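Local structure of alternansucrase (6HVG) at residues A[351-354]-A[359-362]. The protein belongs to glycoside hydrolase family 70 and joins a calcium-binding catalytic region to an extended arm of repeats related to choline-binding modules. Numbering follows the deposited sequence.
Sequences NYAG and QFMY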
loop_
_atom_site.group_PDB
_atom_site.type_symbol
_atom_site.label_atom_id
_atom_site.label_comp_id
_atom_site.label_asym_id
_atom_site.label_seq_id
_atom_site.Cartn_x
_atom_site.Cartn_y
_atom_site.Cartn_z
ATOM N N ASN A 351 11.988 37.257 11.287
ATOM C CA ASN A 351 11.106 36.525 12.200
ATOM C C ASN A 351 11.833 36.142 13.481
ATOM O O ASN A 351 11.818 34.999 13.903
ATOM C CB ASN A 351 10.490 35.317 11.518
ATOM C CG ASN A 351 9.341 34.713 12.320
ATOM O OD1 ASN A 351 8.518 35.442 12.942
ATOM N ND2 ASN A 351 9.250 33.387 12.301
ATOM N N TYR A 352 12.443 37.146 14.107
ATOM C CA TYR A 352 13.315 36.963 15.267
ATOM C C TYR A 352 12.822 37.888 16.384
ATOM O O TYR A 352 12.743 39.103 16.202
ATOM C CB TYR A 352 14.757 37.328 14.881
ATOM C CG TYR A 352 15.831 36.932 15.872
ATOM C CD1 TYR A 352 16.087 37.703 17.011
ATOM C CD2 TYR A 352 16.624 35.824 15.656
ATOM C CE1 TYR A 352 17.086 37.354 17.926
ATOM C CE2 TYR A 352 17.627 35.473 16.561
ATOM C CZ TYR A 352 17.856 36.242 17.700
ATOM O OH TYR A 352 18.858 35.899 18.597
ATOM N N ALA A 353 12.499 37.301 17.528
ATOM C CA ALA A 353 12.091 38.064 18.693
ATOM C C ALA A 353 13.226 38.157 19.683
ATOM O O ALA A 353 13.924 37.195 19.908
ATOM C CB ALA A 353 10.890 37.396 19.352
ATOM N N GLY A 354 13.410 39.321 20.288
ATOM C CA GLY A 354 14.360 39.442 21.396
ATOM C C GLY A 354 14.474 40.815 22.036
ATOM O O GLY A 354 14.038 41.801 21.474
ATOM N N GLN A 359 14.633 46.512 25.874
ATOM C CA GLN A 359 13.204 46.470 25.657
ATOM C C GLN A 359 12.932 45.472 24.551
ATOM O O GLN A 359 13.741 45.314 23.650
ATOM C CB GLN A 359 12.695 47.841 25.235
ATOM C CG GLN A 359 12.846 48.919 26.304
ATOM C CD GLN A 359 11.845 48.786 27.446
ATOM O OE1 GLN A 359 10.636 48.979 27.258
ATOM N NE2 GLN A 359 12.346 48.490 28.635
ATOM N N PHE A 360 11.794 44.801 24.614
ATOM C CA PHE A 360 11.445 43.805 23.608
ATOM C C PHE A 360 11.446 44.428 22.211
ATOM O O PHE A 360 11.185 45.613 22.078
ATOM C CB PHE A 360 10.076 43.212 23.920
ATOM C CG PHE A 360 9.643 42.134 22.963
ATOM C CD1 PHE A 360 9.951 40.798 23.198
ATOM C CD2 PHE A 360 8.950 42.456 21.813
ATOM C CE1 PHE A 360 9.565 39.808 22.304
ATOM C CE2 PHE A 360 8.565 41.473 20.913
ATOM C CZ PHE A 360 8.889 40.148 21.150
ATOM N N MET A 361 11.786 43.629 21.196
ATOM C CA MET A 361 11.666 44.013 19.790
ATOM C C MET A 361 11.561 42.784 18.890
ATOM O O MET A 361 12.379 41.873 18.976
ATOM C CB MET A 361 12.866 44.849 19.364
ATOM C CG MET A 361 12.770 45.381 17.936
ATOM S SD MET A 361 13.875 46.756 17.532
ATOM C CE MET A 361 13.627 47.889 18.900
ATOM N N TYR A 362 10.524 42.738 18.060
ATOM C CA TYR A 362 10.315 41.641 17.114
ATOM C C TYR A 362 10.726 42.089 15.725
ATOM O O TYR A 362 10.255 43.106 15.235
ATOM C CB TYR A 362 8.856 41.175 17.089
ATOM C CG TYR A 362 8.546 40.270 15.910
ATOM C CD1 TYR A 362 9.044 38.979 15.846
ATOM C CD2 TYR A 362 7.765 40.711 14.855
ATOM C CE1 TYR A 362 8.766 38.161 14.754
ATOM C CE2 TYR A 362 7.482 39.898 13.779
ATOM C CZ TYR A 362 7.996 38.639 13.727
ATOM O OH TYR A 362 7.722 37.831 12.650
#
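Gly354 and Met361 form a hydrogen-bonded pair of this antiparallel hairpin: Gly354 N donates to Met361 O over 3.0 Å at 161°, and Met361 N returns a more bent bond to Gly354 O, 2.9 Å long. Glycine suits the strand here, since its phi lies close to 180°, which residues with a CB seldom adopt.

Next along, Ala353 and Tyr362 make a non-hydrogen-bonded pair, with CA atoms 4.3 Å apart and both side chains on the same face. The small Ala353 methyl leaves room for both rings on this face, its CB 3.8 Å from Phe360 CZ and, more loosely, 4.3 Å from Tyr362 CD1. Tyr1357 also touches Ala353 and Phe360, bringing strand 1354-1357 against this hairpin. Such short aromatic-rich hairpins are the building units of choline-binding-type repeats. Where the hairpin begins, Asn351 and Tyr352 both face Phe363 in a G1 beta bulge, Asn351 having positive phi (50°), which asparagine tolerates well.

A polar link joins side chains at this end. With CG anti to the backbone N, the long Tyr362 side chain carries its hydroxyl to the amide: OH donates to Asn351 OD1 (2.5 Å), which lies in the ring plane at its edge, the amide turned 85° to the ring. Asn351 ND2 meanwhile bonds Arg1366 O.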